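Transcription factor SKN7 (Chaetomium thermophilum, PDB 5D5W) binds heat-shock-element DNA and probably adjusts gene expression, as a homotrimeric transcription factor, to osmotic and oxidative stress. Local coordinates at residues N35-F38 / T39-L43; S50-A53 / S54-R57. All coordinates share one frame; numbering follows the deposited sequence.

Contact 1 (N35-F38 / T39-L43); sequences NEKF and TKTIL
Phe-38 and Leu-43 form a local side-chain contact five residues apart on one helix, 35-46, the helix that precedes the recognition helix in the winged helix-turn-helix of this HSF-type DNA-binding domain. The spacing of five reflects a pi-type turn at 39-42. Leu-43 N donates to Phe-38 O over 2.8 Å in a nearly straight bond (170°), whereas Ile-42 N, in the usual helical position, makes a weak one to the same oxygen. The widened turn brings Leu-43 over one face of the Phe-38 ring, its CG 4.1 Å from the centroid in a CH-pi contact, and its CD2 branch reaches Phe-38 CZ at 3.6 Å. With CG anti to N (chi1 171°), the phenyl group lies beside its own carbonyl carbon, where the leucine can come over that face. Ile-42 CB lies 4.0 Å from Phe-38 CD1, oblique to the ring. Met-11 of helix 3-12 and the Phe-55 ring, edge-to-face, also pack on Phe-38. Replacing this phenyl group by the methyl of an alanine would probably leave Leu-43 and Ile-42 without the surface they rest on and open a gap toward Met-11 and Phe-55. On a partly exposed side, Lys-40 NZ forms a salt bridge with Asp-81 of the second subunit. One turn earlier, Asn-35 O accepts twice from Thr-39: from N at 3.0 Å, and weakly from OG1, which turns back beside that N.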
loop_
_atom_site.group_PDB
_atom_site.type_symbol
_atom_site.label_atom_id
_atom_site.label_comp_id
_atom_site.label_asym_id
_atom_site.label_seq_id
_atom_site.Cartn_x
_atom_site.Cartn_y
_atom_site.Cartn_z
ATOM N N ASN B 35 -2.184 -6.112 -7.115
ATOM C CA ASN B 35 -1.961 -6.033 -5.680
ATOM C C ASN B 35 -3.009 -6.781 -4.853
ATOM O O ASN B 35 -2.720 -7.256 -3.762
ATOM C CB ASN B 35 -1.868 -4.568 -5.251
ATOM C CG ASN B 35 -0.534 -3.935 -5.616
ATOM O OD1 ASN B 35 -0.145 -2.924 -5.037
ATOM N ND2 ASN B 35 0.175 -4.530 -6.573
ATOM N N GLU B 36 -4.216 -6.902 -5.383
ATOM C CA GLU B 36 -5.253 -7.704 -4.746
ATOM C C GLU B 36 -4.722 -9.089 -4.409
ATOM O O GLU B 36 -4.615 -9.444 -3.243
ATOM C CB GLU B 36 -6.468 -7.848 -5.672
ATOM C CG GLU B 36 -7.342 -6.611 -5.765
ATOM C CD GLU B 36 -6.749 -5.487 -6.602
ATOM O OE1 GLU B 36 -6.540 -4.383 -6.042
ATOM O OE2 GLU B 36 -6.492 -5.707 -7.809
ATOM N N LYS B 37 -4.369 -9.860 -5.438
ATOM C CA LYS B 37 -4.028 -11.273 -5.258
ATOM C C LYS B 37 -2.640 -11.483 -4.652
ATOM O O LYS B 37 -2.455 -12.414 -3.871
ATOM C CB LYS B 37 -4.138 -12.037 -6.577
ATOM C CG LYS B 37 -4.336 -13.537 -6.377
ATOM C CD LYS B 37 -4.083 -14.341 -7.649
ATOM C CE LYS B 37 -3.943 -15.833 -7.353
ATOM N NZ LYS B 37 -3.066 -16.552 -8.327
ATOM N N PHE B 38 -1.676 -10.628 -5.005
ATOM C CA PHE B 38 -0.312 -10.716 -4.448
ATOM C C PHE B 38 -0.272 -10.432 -2.949
ATOM O O PHE B 38 0.282 -11.204 -2.162
ATOM C CB PHE B 38 0.640 -9.739 -5.153
ATOM C CG PHE B 38 1.976 -9.633 -4.484
ATOM C CD1 PHE B 38 2.854 -10.696 -4.519
ATOM C CD2 PHE B 38 2.339 -8.494 -3.782
ATOM C CE1 PHE B 38 4.084 -10.618 -3.893
ATOM C CE2 PHE B 38 3.567 -8.414 -3.149
ATOM C CZ PHE B 38 4.441 -9.477 -3.206
ATOM N N THR B 39 -0.851 -9.297 -2.578
ATOM C CA THR B 39 -0.885 -8.846 -1.195
ATOM C C THR B 39 -1.662 -9.825 -0.329
ATOM O O THR B 39 -1.196 -10.214 0.732
ATOM C CB THR B 39 -1.522 -7.447 -1.093
ATOM O OG1 THR B 39 -0.693 -6.493 -1.770
ATOM C CG2 THR B 39 -1.685 -7.019 0.334
ATOM N N LYS B 40 -2.831 -10.251 -0.789
ATOM C CA LYS B 40 -3.732 -11.000 0.075
ATOM C C LYS B 40 -3.438 -12.500 0.069
ATOM O O LYS B 40 -3.717 -13.176 1.047
ATOM C CB LYS B 40 -5.190 -10.737 -0.311
ATOM C CG LYS B 40 -5.534 -9.274 -0.583
ATOM C CD LYS B 40 -5.933 -8.482 0.652
ATOM C CE LYS B 40 -5.955 -6.983 0.337
ATOM N NZ LYS B 40 -7.153 -6.254 0.856
ATOM N N THR B 41 -2.868 -13.020 -1.017
ATOM C CA THR B 41 -2.690 -14.471 -1.179
ATOM C C THR B 41 -1.240 -14.938 -1.091
ATOM O O THR B 41 -0.946 -15.931 -0.434
ATOM C CB THR B 41 -3.233 -14.939 -2.543
ATOM O OG1 THR B 41 -4.547 -14.403 -2.748
ATOM C CG2 THR B 41 -3.274 -16.461 -2.622
ATOM N N ILE B 42 -0.346 -14.221 -1.762
ATOM C CA ILE B 42 1.052 -14.641 -1.918
ATOM C C ILE B 42 1.961 -14.085 -0.813
ATOM O O ILE B 42 2.780 -14.816 -0.238
ATOM C CB ILE B 42 1.581 -14.234 -3.304
ATOM C CG1 ILE B 42 0.690 -14.848 -4.389
ATOM C CG2 ILE B 42 3.018 -14.696 -3.482
ATOM C CD1 ILE B 42 0.802 -14.182 -5.739
ATOM N N LEU B 43 1.818 -12.801 -0.497
ATOM C CA LEU B 43 2.582 -12.239 0.620
ATOM C C LEU B 43 2.480 -13.103 1.873
ATOM O O LEU B 43 3.501 -13.460 2.443
ATOM C CB LEU B 43 2.161 -10.799 0.935
ATOM C CG LEU B 43 2.916 -9.696 0.206
ATOM C CD1 LEU B 43 2.426 -8.339 0.689
ATOM C CD2 LEU B 43 4.420 -9.834 0.417
#

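Contact 2 (S50-A53 / S54-R57). With nucleotides of chain A; nucleotides of chain C.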
loop_
_atom_site.group_PDB
_atom_site.type_symbol
_atom_site.label_atom_id
_atom_site.label_comp_id
_atom_site.label_asym_id
_atom_site.label_seq_id
_atom_site.Cartn_x
_atom_site.Cartn_y
_atom_site.Cartn_z
ATOM N N SER B 50 0.435 -9.376 5.352
ATOM C CA SER B 50 -0.269 -9.281 4.065
ATOM C C SER B 50 -0.423 -7.809 3.731
ATOM O O SER B 50 -1.496 -7.328 3.344
ATOM C CB SER B 50 -1.637 -9.970 4.140
ATOM O OG SER B 50 -2.586 -9.176 4.833
ATOM N N ASN B 51 0.697 -7.116 3.874
ATOM C CA ASN B 51 0.771 -5.663 3.904
ATOM C C ASN B 51 1.850 -5.302 2.892
ATOM O O ASN B 51 3.013 -5.691 3.041
ATOM C CB ASN B 51 1.129 -5.212 5.333
ATOM C CG ASN B 51 1.110 -3.707 5.516
ATOM O OD1 ASN B 51 1.252 -2.932 4.562
ATOM N ND2 ASN B 51 0.953 -3.282 6.762
ATOM N N PHE B 52 1.465 -4.601 1.838
ATOM C CA PHE B 52 2.366 -4.380 0.716
ATOM C C PHE B 52 3.488 -3.437 1.108
ATOM O O PHE B 52 4.620 -3.616 0.688
ATOM C CB PHE B 52 1.600 -3.810 -0.468
ATOM C CG PHE B 52 2.371 -3.830 -1.746
ATOM C CD1 PHE B 52 2.551 -5.014 -2.439
ATOM C CD2 PHE B 52 2.913 -2.659 -2.263
ATOM C CE1 PHE B 52 3.272 -5.028 -3.627
ATOM C CE2 PHE B 52 3.634 -2.672 -3.440
ATOM C CZ PHE B 52 3.808 -3.857 -4.129
ATOM N N ALA B 53 3.160 -2.442 1.928
ATOM C CA ALA B 53 4.117 -1.436 2.361
ATOM C C ALA B 53 5.301 -2.040 3.103
ATOM O O ALA B 53 6.423 -1.554 2.974
ATOM C CB ALA B 53 3.421 -0.407 3.230
ATOM N N SER B 54 5.049 -3.104 3.864
ATOM C CA SER B 54 6.108 -3.836 4.562
ATOM C C SER B 54 6.983 -4.638 3.601
ATOM O O SER B 54 8.184 -4.823 3.844
ATOM C CB SER B 54 5.501 -4.748 5.618
ATOM O OG SER B 54 4.749 -3.984 6.540
ATOM N N PHE B 55 6.388 -5.112 2.507
ATOM C CA PHE B 55 7.152 -5.758 1.443
ATOM C C PHE B 55 8.054 -4.743 0.776
ATOM O O PHE B 55 9.215 -5.007 0.515
ATOM C CB PHE B 55 6.204 -6.356 0.402
ATOM C CG PHE B 55 6.900 -7.023 -0.754
ATOM C CD1 PHE B 55 7.623 -8.179 -0.564
ATOM C CD2 PHE B 55 6.818 -6.490 -2.024
ATOM C CE1 PHE B 55 8.264 -8.800 -1.621
ATOM C CE2 PHE B 55 7.444 -7.105 -3.092
ATOM C CZ PHE B 55 8.174 -8.265 -2.885
ATOM N N VAL B 56 7.500 -3.572 0.489
ATOM C CA VAL B 56 8.270 -2.499 -0.106
ATOM C C VAL B 56 9.431 -2.086 0.804
ATOM O O VAL B 56 10.552 -1.914 0.333
ATOM C CB VAL B 56 7.375 -1.288 -0.419
ATOM C CG1 VAL B 56 8.214 -0.053 -0.743
ATOM C CG2 VAL B 56 6.445 -1.616 -1.578
ATOM N N ARG B 57 9.164 -1.936 2.098
ATOM C CA ARG B 57 10.195 -1.525 3.051
ATOM C C ARG B 57 11.381 -2.468 3.038
ATOM O O ARG B 57 12.514 -2.026 3.018
ATOM C CB ARG B 57 9.643 -1.463 4.470
ATOM C CG ARG B 57 10.650 -0.974 5.510
ATOM C CD ARG B 57 10.765 0.542 5.528
ATOM N NE ARG B 57 11.918 1.015 6.299
ATOM C CZ ARG B 57 13.177 1.030 5.854
ATOM N NH1 ARG B 57 13.480 0.590 4.640
ATOM N NH2 ARG B 57 14.152 1.487 6.634
ATOM P P DT A 4 3.048 -5.957 9.385
ATOM O OP1 DT A 4 1.751 -6.576 9.746
ATOM O OP2 DT A 4 3.406 -5.730 7.959
ATOM O "O5'" DT A 4 3.148 -4.564 10.155
ATOM C "C5'" DT A 4 3.083 -4.510 11.591
ATOM C "C4'" DT A 4 3.290 -3.091 12.066
ATOM O "O4'" DT A 4 4.684 -2.712 11.949
ATOM C "C3'" DT A 4 2.498 -2.046 11.281
ATOM O "O3'" DT A 4 1.778 -1.235 12.208
ATOM C "C2'" DT A 4 3.559 -1.257 10.531
ATOM C "C1'" DT A 4 4.760 -1.394 11.447
ATOM N N1 DT A 4 6.087 -1.223 10.817
ATOM C C2 DT A 4 7.039 -0.495 11.495
ATOM O O2 DT A 4 6.834 0.027 12.580
ATOM N N3 DT A 4 8.242 -0.388 10.848
ATOM C C4 DT A 4 8.587 -0.937 9.628
ATOM O O4 DT A 4 9.718 -0.774 9.181
ATOM C C5 DT A 4 7.545 -1.691 8.977
ATOM C C7 DT A 4 7.821 -2.300 7.641
ATOM C C6 DT A 4 6.365 -1.799 9.597
ATOM P P DA C 7 17.182 4.001 1.239
ATOM O OP1 DA C 7 18.647 4.148 1.031
ATOM O OP2 DA C 7 16.566 2.652 1.140
ATOM O "O5'" DA C 7 16.802 4.635 2.648
ATOM C "C5'" DA C 7 16.898 6.062 2.836
ATOM C "C4'" DA C 7 16.483 6.446 4.235
ATOM O "O4'" DA C 7 15.041 6.396 4.341
ATOM C "C3'" DA C 7 17.009 5.527 5.333
ATOM O "O3'" DA C 7 17.312 6.338 6.471
ATOM C "C2'" DA C 7 15.832 4.607 5.593
ATOM C "C1'" DA C 7 14.683 5.577 5.439
ATOM N N9 DA C 7 13.374 4.985 5.162
ATOM C C8 DA C 7 13.047 4.024 4.236
ATOM N N7 DA C 7 11.777 3.696 4.241
ATOM C C5 DA C 7 11.230 4.494 5.236
ATOM C C6 DA C 7 9.924 4.616 5.741
ATOM N N6 DA C 7 8.884 3.914 5.282
ATOM N N1 DA C 7 9.713 5.509 6.731
ATOM C C2 DA C 7 10.755 6.220 7.185
ATOM N N3 DA C 7 12.030 6.180 6.804
ATOM C C4 DA C 7 12.203 5.290 5.814
ATOM P P DG C 8 18.209 5.772 7.657
ATOM O OP1 DG C 8 19.470 6.544 7.669
ATOM O OP2 DG C 8 18.253 4.288 7.537
ATOM O "O5'" DG C 8 17.403 6.217 8.957
ATOM C "C5'" DG C 8 16.955 7.578 9.092
ATOM C "C4'" DG C 8 16.050 7.729 10.293
ATOM O "O4'" DG C 8 14.728 7.218 9.996
ATOM C "C3'" DG C 8 16.514 6.991 11.545
ATOM O "O3'" DG C 8 16.271 7.806 12.701
ATOM C "C2'" DG C 8 15.696 5.711 11.518
ATOM C "C1'" DG C 8 14.393 6.156 10.877
ATOM N N9 DG C 8 13.697 5.141 10.093
ATOM C C8 DG C 8 14.225 4.351 9.101
ATOM N N7 DG C 8 13.344 3.563 8.548
ATOM C C5 DG C 8 12.158 3.858 9.206
ATOM C C6 DG C 8 10.856 3.321 9.039
ATOM O O6 DG C 8 10.476 2.447 8.246
ATOM N N1 DG C 8 9.948 3.898 9.922
ATOM C C2 DG C 8 10.251 4.872 10.843
ATOM N N2 DG C 8 9.236 5.309 11.600
ATOM N N3 DG C 8 11.460 5.381 11.006
ATOM C C4 DG C 8 12.358 4.830 10.163
#
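Ser-54 OG donates to the phosphate oxygen OP2 of DT4 of chain A over 2.6 Å, the shortest polar bond of this contact. Asn-51 CB approaches the same OP2 at 3.5 Å, which places the start of the helix close against the DNA backbone. Asn-51 is the N-cap: its OD1 accepts a weak bond from Ala-53 N, and its carbonyl oxygen takes further weak bonds from Ser-54 N and Phe-55 N. From there the regular pattern settles in, with Val-56 N bonded to Phe-52 O and Arg-57 N to Ala-53 O, each over 2.9 Å. This is the recognition helix of the helix-turn-helix. On the protein side, the Phe-52 and Phe-55 rings lie oblique to each other, planes at 47°, and Trp-83 adds an edge-to-face partner for Phe-52. Val-56 CG2 packs against Phe-52 CE2 at 3.5 Å, and the same valine also touches a thymine base of the DNA. On the DNA side, the Arg-57 chain bends at chi2 (81°) and sets its guanidinium against guanine DG8 of chain C. Arg-57 NE donates to DG8 O6 over 2.8 Å and Arg-57 NH2 to DG8 N7 over 2.9 Å, a bidentate pair on the guanine. Adenine DA7 of chain C lies over one guanidinium face, its C8 above the centre, while the DT4 methyl C7 touches Arg-57 CG at 3.8 Å.

In the fold
Contacts 1 and 2 sit in series on the two helices of the helix-turn-helix, their centres about 11 Å apart, and they touch directly. Phe-38 CE2 packs 3.4 Å from Phe-52 CE1, and Thr-39 OG1 lies 3.6 Å from Phe-52 CD1. Close to the turn, Leu-43 CD1 approaches Asn-51 O at 3.6 Å, so the pi-widened part of helix 35-46 packs against the very start of the recognition helix. Their relation to DNA differs: contact 2 bonds both phosphate and guanine, whereas the nearest atom of contact 1 remains about 7 Å from the nucleic acid, even though its Phe-38 and Leu-43 pack on helix 52-61.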